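Local coordinates for nigritoxine (PDB 5M41), which is a bacterial toxin of Vibrio nigripulchritudo that acts on crustaceans and insects and has a previously unknown fold, at residues Ser488-Gln496 / Lys507-Pro515; Phe523-Phe531 / Thr538-Ala546. One frame throughout, in Å; residues are numbered along the deposited sequence.

Contact 1 of 2, residues Ser488-Gln496 / Lys507-Pro515; sequences SNPNGNVSQ and KNITYRKVP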
loop_
_atom_site.group_PDB
_atom_site.type_symbol
_atom_site.label_atom_id
_atom_site.label_comp_id
_atom_site.label_asym_id
_atom_site.label_seq_id
_atom_site.Cartn_x
_atom_site.Cartn_y
_atom_site.Cartn_z
ATOM N N SER A 488 -39.331 15.935 20.296
ATOM C CA SER A 488 -37.923 16.074 19.940
ATOM C C SER A 488 -37.616 15.570 18.532
ATOM O O SER A 488 -36.480 15.635 18.063
ATOM C CB SER A 488 -37.056 15.345 20.956
ATOM O OG SER A 488 -36.585 16.257 21.928
ATOM N N ASN A 489 -38.645 15.038 17.890
ATOM C CA ASN A 489 -38.608 14.680 16.499
ATOM C C ASN A 489 -39.830 15.274 15.815
ATOM O O ASN A 489 -40.634 14.541 15.246
ATOM C CB ASN A 489 -38.584 13.159 16.343
ATOM C CG ASN A 489 -38.330 12.725 14.909
ATOM O OD1 ASN A 489 -37.980 13.543 14.035
ATOM N ND2 ASN A 489 -38.508 11.436 14.653
ATOM N N PRO A 490 -39.979 16.613 15.862
ATOM C CA PRO A 490 -41.211 17.185 15.302
ATOM C C PRO A 490 -41.373 16.892 13.813
ATOM O O PRO A 490 -42.503 16.910 13.315
ATOM C CB PRO A 490 -41.042 18.702 15.519
ATOM C CG PRO A 490 -39.567 18.904 15.650
ATOM C CD PRO A 490 -39.061 17.665 16.338
ATOM N N ASN A 491 -40.268 16.628 13.105
ATOM C CA ASN A 491 -40.378 16.463 11.662
ATOM C C ASN A 491 -40.740 15.031 11.309
ATOM O O ASN A 491 -41.086 14.738 10.160
ATOM C CB ASN A 491 -39.099 16.932 10.925
ATOM C CG ASN A 491 -38.842 18.425 11.082
ATOM O OD1 ASN A 491 -37.684 18.869 11.133
ATOM N ND2 ASN A 491 -39.908 19.208 11.163
ATOM N N GLY A 492 -40.659 14.140 12.295
ATOM C CA GLY A 492 -40.930 12.731 12.053
ATOM C C GLY A 492 -39.822 12.087 11.233
ATOM O O GLY A 492 -40.090 11.275 10.326
ATOM N N ASN A 493 -38.574 12.437 11.558
ATOM C CA ASN A 493 -37.428 11.844 10.883
ATOM C C ASN A 493 -37.344 10.361 11.209
ATOM O O ASN A 493 -37.639 9.948 12.340
ATOM C CB ASN A 493 -36.120 12.594 11.211
ATOM C CG ASN A 493 -36.028 13.926 10.497
ATOM O OD1 ASN A 493 -36.522 14.070 9.388
ATOM N ND2 ASN A 493 -35.410 14.911 11.134
ATOM N N VAL A 494 -37.012 9.574 10.191
ATOM C CA VAL A 494 -37.031 8.111 10.267
ATOM C C VAL A 494 -35.783 7.597 10.957
ATOM O O VAL A 494 -34.653 8.047 10.668
ATOM C CB VAL A 494 -37.156 7.482 8.859
ATOM C CG1 VAL A 494 -37.127 5.962 8.928
ATOM C CG2 VAL A 494 -38.434 7.965 8.173
ATOM N N SER A 495 -35.983 6.644 11.863
ATOM C CA SER A 495 -34.891 6.039 12.601
ATOM C C SER A 495 -34.101 5.080 11.724
ATOM O O SER A 495 -34.653 4.447 10.819
ATOM C CB SER A 495 -35.400 5.313 13.841
ATOM O OG SER A 495 -34.303 4.832 14.603
ATOM N N GLN A 496 -32.804 4.963 12.011
ATOM C CA GLN A 496 -31.943 4.150 11.194
ATOM C C GLN A 496 -31.021 3.247 12.003
ATOM O O GLN A 496 -30.430 3.666 13.008
ATOM C CB GLN A 496 -31.143 5.081 10.282
ATOM C CG GLN A 496 -30.890 4.513 8.915
ATOM C CD GLN A 496 -32.132 4.385 8.069
ATOM O OE1 GLN A 496 -32.968 5.275 8.033
ATOM N NE2 GLN A 496 -32.229 3.293 7.346
ATOM N N LYS A 507 -26.781 0.400 16.679
ATOM C CA LYS A 507 -27.364 1.582 17.314
ATOM C C LYS A 507 -28.501 2.119 16.456
ATOM O O LYS A 507 -28.415 2.122 15.215
ATOM C CB LYS A 507 -26.317 2.689 17.501
ATOM C CG LYS A 507 -25.123 2.335 18.370
ATOM C CD LYS A 507 -24.359 3.597 18.734
ATOM C CE LYS A 507 -22.983 3.282 19.308
ATOM N NZ LYS A 507 -22.252 4.547 19.617
ATOM N N ASN A 508 -29.552 2.586 17.122
ATOM C CA ASN A 508 -30.675 3.236 16.458
ATOM C C ASN A 508 -30.498 4.741 16.475
ATOM O O ASN A 508 -30.463 5.362 17.550
ATOM C CB ASN A 508 -32.001 2.864 17.125
ATOM C CG ASN A 508 -32.327 1.398 16.984
ATOM O OD1 ASN A 508 -32.276 0.834 15.892
ATOM N ND2 ASN A 508 -32.668 0.769 18.089
ATOM N N ILE A 509 -30.408 5.317 15.272
ATOM C CA ILE A 509 -30.095 6.720 15.084
ATOM C C ILE A 509 -31.256 7.473 14.463
ATOM O O ILE A 509 -31.868 7.012 13.502
ATOM C CB ILE A 509 -28.849 6.873 14.168
ATOM C CG1 ILE A 509 -27.716 5.943 14.648
ATOM C CG2 ILE A 509 -28.399 8.327 14.093
ATOM C CD1 ILE A 509 -27.220 6.210 16.062
ATOM N N THR A 510 -31.544 8.642 15.014
ATOM C CA THR A 510 -32.586 9.502 14.482
ATOM C C THR A 510 -32.014 10.887 14.435
ATOM O O THR A 510 -31.294 11.290 15.363
ATOM C CB THR A 510 -33.838 9.500 15.404
ATOM O OG1 THR A 510 -34.363 8.176 15.437
ATOM C CG2 THR A 510 -34.932 10.466 14.905
ATOM N N TYR A 511 -32.320 11.617 13.364
ATOM C CA TYR A 511 -31.963 13.019 13.298
ATOM C C TYR A 511 -32.994 13.868 14.056
ATOM O O TYR A 511 -34.064 14.188 13.530
ATOM C CB TYR A 511 -31.869 13.474 11.838
ATOM C CG TYR A 511 -30.728 14.388 11.534
ATOM C CD1 TYR A 511 -30.185 14.419 10.249
ATOM C CD2 TYR A 511 -30.167 15.207 12.512
ATOM C CE1 TYR A 511 -29.126 15.249 9.933
ATOM C CE2 TYR A 511 -29.093 16.045 12.209
ATOM C CZ TYR A 511 -28.587 16.053 10.909
ATOM O OH TYR A 511 -27.535 16.854 10.559
ATOM N N ARG A 512 -32.647 14.268 15.275
ATOM C CA ARG A 512 -33.612 14.885 16.189
ATOM C C ARG A 512 -33.368 16.369 16.406
ATOM O O ARG A 512 -32.237 16.839 16.245
ATOM C CB ARG A 512 -33.530 14.210 17.547
ATOM C CG ARG A 512 -33.986 12.779 17.565
ATOM C CD ARG A 512 -33.532 12.162 18.870
ATOM N NE ARG A 512 -34.490 12.363 19.945
ATOM C CZ ARG A 512 -34.269 13.035 21.075
ATOM N NH1 ARG A 512 -33.107 13.625 21.325
ATOM N NH2 ARG A 512 -35.231 13.108 21.977
ATOM N N LYS A 513 -34.416 17.097 16.805
ATOM C CA LYS A 513 -34.278 18.528 17.048
ATOM C C LYS A 513 -34.181 18.801 18.539
ATOM O O LYS A 513 -35.163 18.643 19.271
ATOM C CB LYS A 513 -35.405 19.336 16.386
ATOM C CG LYS A 513 -34.928 20.695 15.872
ATOM C CD LYS A 513 -35.968 21.413 15.025
ATOM C CE LYS A 513 -35.995 20.932 13.580
ATOM N NZ LYS A 513 -35.099 21.721 12.690
ATOM N N VAL A 514 -32.989 19.188 18.983
ATOM C CA VAL A 514 -32.707 19.351 20.405
ATOM C C VAL A 514 -32.376 20.796 20.792
ATOM O O VAL A 514 -31.925 21.572 19.950
ATOM C CB VAL A 514 -31.572 18.422 20.887
ATOM C CG1 VAL A 514 -31.958 16.968 20.682
ATOM C CG2 VAL A 514 -30.242 18.763 20.220
ATOM N N PRO A 515 -32.606 21.158 22.074
ATOM C CA PRO A 515 -32.232 22.488 22.554
ATOM C C PRO A 515 -30.751 22.738 22.369
ATOM O O PRO A 515 -29.961 21.820 22.544
ATOM C CB PRO A 515 -32.557 22.423 24.052
ATOM C CG PRO A 515 -33.650 21.419 24.153
ATOM C CD PRO A 515 -33.344 20.391 23.099
HETATM O O HOH W 1 -33.361 10.488 11.206
HETATM O O HOH W 2 -33.328 6.062 16.668
HETATM O O HOH W 3 -33.508 2.432 13.828
#

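Contact 2 of 2, residues Phe523-Phe531 / Thr538-Ala546; sequences FENRLQESF and TKWRDFPYA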
loop_
_atom_site.group_PDB
_atom_site.type_symbol
_atom_site.label_atom_id
_atom_site.label_comp_id
_atom_site.label_asym_id
_atom_site.label_seq_id
_atom_site.Cartn_x
_atom_site.Cartn_y
_atom_site.Cartn_z
ATOM N N PHE A 523 -33.355 25.775 18.772
ATOM C CA PHE A 523 -33.177 24.347 18.645
ATOM C C PHE A 523 -32.287 24.049 17.433
ATOM O O PHE A 523 -32.205 24.850 16.508
ATOM C CB PHE A 523 -34.554 23.688 18.491
ATOM C CG PHE A 523 -35.400 23.740 19.745
ATOM C CD1 PHE A 523 -35.543 22.613 20.547
ATOM C CD2 PHE A 523 -36.048 24.917 20.127
ATOM C CE1 PHE A 523 -36.312 22.653 21.703
ATOM C CE2 PHE A 523 -36.809 24.963 21.283
ATOM C CZ PHE A 523 -36.944 23.829 22.071
ATOM N N GLU A 524 -31.611 22.904 17.453
ATOM C CA GLU A 524 -30.731 22.503 16.367
ATOM C C GLU A 524 -30.948 21.019 16.128
ATOM O O GLU A 524 -31.511 20.324 16.984
ATOM C CB GLU A 524 -29.274 22.757 16.748
ATOM C CG GLU A 524 -28.744 21.737 17.748
ATOM C CD GLU A 524 -27.450 22.145 18.413
ATOM O OE1 GLU A 524 -26.874 23.178 18.026
ATOM O OE2 GLU A 524 -27.010 21.423 19.334
ATOM N N ASN A 525 -30.490 20.536 14.973
ATOM C CA ASN A 525 -30.620 19.123 14.599
ATOM C C ASN A 525 -29.393 18.332 15.031
ATOM O O ASN A 525 -28.270 18.827 14.946
ATOM C CB ASN A 525 -30.863 18.979 13.092
ATOM C CG ASN A 525 -32.103 19.731 12.626
ATOM O OD1 ASN A 525 -33.229 19.306 12.869
ATOM N ND2 ASN A 525 -31.900 20.855 11.958
ATOM N N ARG A 526 -29.614 17.112 15.516
ATOM C CA ARG A 526 -28.523 16.254 15.932
ATOM C C ARG A 526 -28.867 14.817 15.700
ATOM O O ARG A 526 -29.983 14.395 16.034
ATOM C CB ARG A 526 -28.190 16.464 17.403
ATOM C CG ARG A 526 -27.081 17.466 17.642
ATOM C CD ARG A 526 -26.555 17.316 19.052
ATOM N NE ARG A 526 -25.227 17.903 19.191
ATOM C CZ ARG A 526 -24.932 18.913 20.004
ATOM N NH1 ARG A 526 -25.871 19.457 20.774
ATOM N NH2 ARG A 526 -23.688 19.375 20.053
ATOM N N LEU A 527 -27.912 14.071 15.131
ATOM C CA LEU A 527 -28.040 12.626 15.018
ATOM C C LEU A 527 -27.799 12.015 16.405
ATOM O O LEU A 527 -26.754 12.243 17.030
ATOM C CB LEU A 527 -27.045 12.057 14.009
ATOM C CG LEU A 527 -27.368 12.321 12.528
ATOM C CD1 LEU A 527 -26.146 12.099 11.634
ATOM C CD2 LEU A 527 -28.575 11.506 12.057
ATOM N N GLN A 528 -28.764 11.243 16.894
ATOM C CA GLN A 528 -28.653 10.729 18.254
ATOM C C GLN A 528 -29.042 9.281 18.291
ATOM O O GLN A 528 -29.867 8.827 17.499
ATOM C CB GLN A 528 -29.508 11.557 19.214
ATOM C CG GLN A 528 -28.919 12.922 19.533
ATOM C CD GLN A 528 -29.695 13.679 20.606
ATOM O OE1 GLN A 528 -30.901 13.875 20.495
ATOM N NE2 GLN A 528 -28.990 14.138 21.631
ATOM N N GLU A 529 -28.413 8.542 19.190
ATOM C CA GLU A 529 -28.812 7.170 19.417
ATOM C C GLU A 529 -29.746 7.098 20.649
ATOM O O GLU A 529 -29.517 7.781 21.651
ATOM C CB GLU A 529 -27.591 6.264 19.591
ATOM C CG GLU A 529 -26.922 6.383 20.947
ATOM C CD GLU A 529 -26.222 5.111 21.408
ATOM O OE1 GLU A 529 -26.765 3.992 21.243
ATOM O OE2 GLU A 529 -25.112 5.247 21.961
ATOM N N SER A 530 -30.779 6.262 20.559
ATOM C CA SER A 530 -31.696 6.026 21.679
ATOM C C SER A 530 -31.269 4.794 22.469
ATOM O O SER A 530 -30.699 3.857 21.906
ATOM C CB SER A 530 -33.132 5.855 21.182
ATOM O OG SER A 530 -33.217 4.732 20.319
ATOM N N PHE A 531 -31.527 4.811 23.773
ATOM C CA PHE A 531 -31.214 3.667 24.656
ATOM C C PHE A 531 -32.121 3.696 25.905
ATOM O O PHE A 531 -32.722 4.732 26.224
ATOM C CB PHE A 531 -29.723 3.671 25.046
ATOM C CG PHE A 531 -29.330 4.837 25.917
ATOM C CD1 PHE A 531 -29.184 4.670 27.306
ATOM C CD2 PHE A 531 -29.135 6.109 25.362
ATOM C CE1 PHE A 531 -28.842 5.742 28.116
ATOM C CE2 PHE A 531 -28.788 7.189 26.167
ATOM C CZ PHE A 531 -28.639 7.005 27.546
ATOM N N THR A 538 -36.820 5.788 27.633
ATOM C CA THR A 538 -35.975 6.010 26.465
ATOM C C THR A 538 -35.186 7.286 26.664
ATOM O O THR A 538 -35.753 8.334 26.926
ATOM C CB THR A 538 -36.780 6.067 25.157
ATOM O OG1 THR A 538 -37.444 4.819 24.966
ATOM C CG2 THR A 538 -35.842 6.314 23.943
ATOM N N LYS A 539 -33.869 7.165 26.587
ATOM C CA LYS A 539 -32.949 8.294 26.650
ATOM C C LYS A 539 -32.204 8.414 25.304
ATOM O O LYS A 539 -32.277 7.513 24.465
ATOM C CB LYS A 539 -31.932 8.077 27.775
ATOM C CG LYS A 539 -32.515 7.940 29.187
ATOM C CD LYS A 539 -32.864 9.302 29.758
ATOM C CE LYS A 539 -33.077 9.233 31.263
ATOM N NZ LYS A 539 -33.827 10.428 31.749
ATOM N N TRP A 540 -31.473 9.510 25.124
ATOM C CA TRP A 540 -30.795 9.803 23.858
ATOM C C TRP A 540 -29.425 10.324 24.095
ATOM O O TRP A 540 -29.203 11.042 25.067
ATOM C CB TRP A 540 -31.582 10.850 23.098
ATOM C CG TRP A 540 -32.924 10.349 22.654
ATOM C CD1 TRP A 540 -34.122 10.393 23.364
ATOM C CD2 TRP A 540 -33.250 9.686 21.386
ATOM N NE1 TRP A 540 -35.137 9.827 22.639
ATOM C CE2 TRP A 540 -34.687 9.389 21.438
ATOM C CE3 TRP A 540 -32.523 9.321 20.252
ATOM C CZ2 TRP A 540 -35.350 8.755 20.385
ATOM C CZ3 TRP A 540 -33.200 8.686 19.200
ATOM C CH2 TRP A 540 -34.580 8.418 19.263
ATOM N N ARG A 541 -28.485 9.976 23.216
ATOM C CA ARG A 541 -27.147 10.569 23.280
ATOM C C ARG A 541 -26.489 10.776 21.899
ATOM O O ARG A 541 -26.753 10.031 20.939
ATOM C CB ARG A 541 -26.230 9.764 24.212
ATOM C CG ARG A 541 -25.889 8.367 23.711
ATOM C CD ARG A 541 -25.343 7.455 24.806
ATOM N NE ARG A 541 -25.503 6.058 24.405
ATOM C CZ ARG A 541 -25.609 5.022 25.234
ATOM N NH1 ARG A 541 -25.565 5.188 26.556
ATOM N NH2 ARG A 541 -25.774 3.811 24.723
ATOM N N ASP A 542 -25.627 11.788 21.832
ATOM C CA ASP A 542 -24.828 12.097 20.631
ATOM C C ASP A 542 -23.904 10.949 20.235
ATOM O O ASP A 542 -23.562 10.108 21.068
ATOM C CB ASP A 542 -23.944 13.318 20.897
ATOM C CG ASP A 542 -24.730 14.603 20.996
ATOM O OD1 ASP A 542 -25.877 14.652 20.514
ATOM O OD2 ASP A 542 -24.194 15.574 21.563
ATOM N N PHE A 543 -23.477 10.931 18.973
ATOM C CA PHE A 543 -22.286 10.169 18.620
ATOM C C PHE A 543 -21.143 10.686 19.495
ATOM O O PHE A 543 -20.981 11.898 19.655
ATOM C CB PHE A 543 -21.945 10.303 17.135
ATOM C CG PHE A 543 -22.805 9.453 16.232
ATOM C CD1 PHE A 543 -22.712 8.072 16.261
ATOM C CD2 PHE A 543 -23.702 10.035 15.358
ATOM C CE1 PHE A 543 -23.499 7.283 15.432
ATOM C CE2 PHE A 543 -24.492 9.256 14.524
ATOM C CZ PHE A 543 -24.395 7.876 14.566
ATOM N N PRO A 544 -20.372 9.773 20.099
ATOM C CA PRO A 544 -19.326 10.220 21.018
ATOM C C PRO A 544 -18.179 10.943 20.302
ATOM O O PRO A 544 -17.541 11.815 20.889
ATOM C CB PRO A 544 -18.839 8.918 21.665
ATOM C CG PRO A 544 -19.153 7.858 20.667
ATOM C CD PRO A 544 -20.447 8.303 20.020
ATOM N N TYR A 545 -17.935 10.610 19.042
ATOM C CA TYR A 545 -16.904 11.317 18.287
ATOM C C TYR A 545 -17.236 11.399 16.786
ATOM O O TYR A 545 -17.991 10.577 16.254
ATOM C CB TYR A 545 -15.515 10.707 18.573
ATOM C CG TYR A 545 -15.304 9.311 18.021
ATOM C CD1 TYR A 545 -14.519 9.106 16.874
ATOM C CD2 TYR A 545 -15.874 8.185 18.639
ATOM C CE1 TYR A 545 -14.312 7.834 16.350
ATOM C CE2 TYR A 545 -15.673 6.905 18.117
ATOM C CZ TYR A 545 -14.891 6.742 16.973
ATOM O OH TYR A 545 -14.679 5.493 16.441
ATOM N N ALA A 546 -16.679 12.408 16.121
ATOM C CA ALA A 546 -16.969 12.697 14.709
ATOM C C ALA A 546 -16.815 11.469 13.798
ATOM O O ALA A 546 -17.644 11.238 12.914
ATOM C CB ALA A 546 -16.104 13.861 14.212
HETATM O O HOH W 4 -24.389 13.208 17.217
#

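Contact 1 of 2, residues Ser488-Gln496 / Lys507-Pro515
Gln496 and Ile509 form an antiparallel hydrogen-bonded pair at the start of the edge strand 496-500 of a four-stranded sheet, and the loop before it, with a type I turn from Asn489 to Gly492, runs on beside strand 505-515. Backbone bonds hold both ends. Ile509 N reaches Gln496 O at 2.8 Å, Gln496 N returns to Ile509 O, and at the far end Lys513 N donates to Ser488 O at 2.8 Å, bent to 149° at the hydrogen.

Between these ends, side-chain amides and water replace regular pairing. Asn493 ND2 meets Tyr511 O at 2.8 Å, nearly straight at 167° and with the oxygen in the amide plane, while Asn493 OD1 accepts from the backbone of Asn562. Asn489, its CG swung away from its own nitrogen (chi1 -171°), bonds both polar backbone atoms of Asn493: OD1 takes N-H and ND2 gives to O. A water bridges Val494 O and Tyr511 N, and another joins Ser495 OG to Thr510 OG1.

Carbon contacts fill in around these bonds. Ser488 CB lies over one face of the Arg512 guanidinium, a tight contact whose exact closeness is doubtful. Thr510 CG2 rests 3.7 Å from Asn489 ND2, the two side chains crossing at about a right angle, and Pro490 CD packs 4.0 Å from Lys513 CB.

Contact 2 of 2, residues Phe523-Phe531 / Thr538-Ala546
The beta hairpin of strands 523-532 and 538-542 is built on alternating antiparallel pairs, hydrogen-bonded at Glu529-Arg541 and Phe531-Lys539 and non-hydrogen-bonded at Ser530-Trp540. Lys539 N to Phe531 O, at 2.7 Å and 175°, is nearly straight.

On the face bearing Glu529, Phe531, Lys539 and Arg541, the Arg541 guanidinium lies flat on the Phe531 ring, centres 3.8 Å apart and planes at 8°, a stacked cation-pi contact. Lys539 CB packs on the opposite face of that ring, 3.5 Å from Phe531 CZ. Arg541 reaches there with CG between its backbone N and carbonyl carbon (chi1 67°); its NE also salt-bridges Glu529 OE2 at 2.6 Å, from above the carboxylate plane. These two contacts restrict the guanidinium's rotation.

On the face bearing Ser530 and Trp540, Ser530 CB sits over the Trp540 six-membered ring, 3.4 Å from its centroid. Asp542 OD2 lies 3.5 Å from Arg526 NE; no N-H points at this oxygen, so their salt bridge rests on charge, while Arg526 CD touches Asp542 OD1 and NH1 pairs with Glu524.

Leu527 CB meets the edge of the Phe543 ring. Both pack against helix 546-555, while strand 505-515 flanks strand 523-532 along its other edge.

Contacts 1 and 2 belong to one four-stranded antiparallel sheet, their centres about 8 Å apart. Contact 1 lies at the 496-500 edge and contact 2 at the 538-542 edge; the neighbouring strands 505-515 and 523-532 join them, with Val514 N 2.7 Å from Glu524 O. Both are partly buried. Contact 1 has more buried residues and relies on amides and waters where its loop departs from strand pairing, whereas contact 2 pairs regularly from Glu529-Arg541 to Phe531-Lys539 and binds the exposed Arg541 to the partly exposed Phe531 and buried Glu529. Arg512 connects them, through an unusually short, probable hydrogen bond from NH1 to Gln528 OE1 and a cation-pi contact with Trp540. Lys513 NZ likewise reaches Asn525.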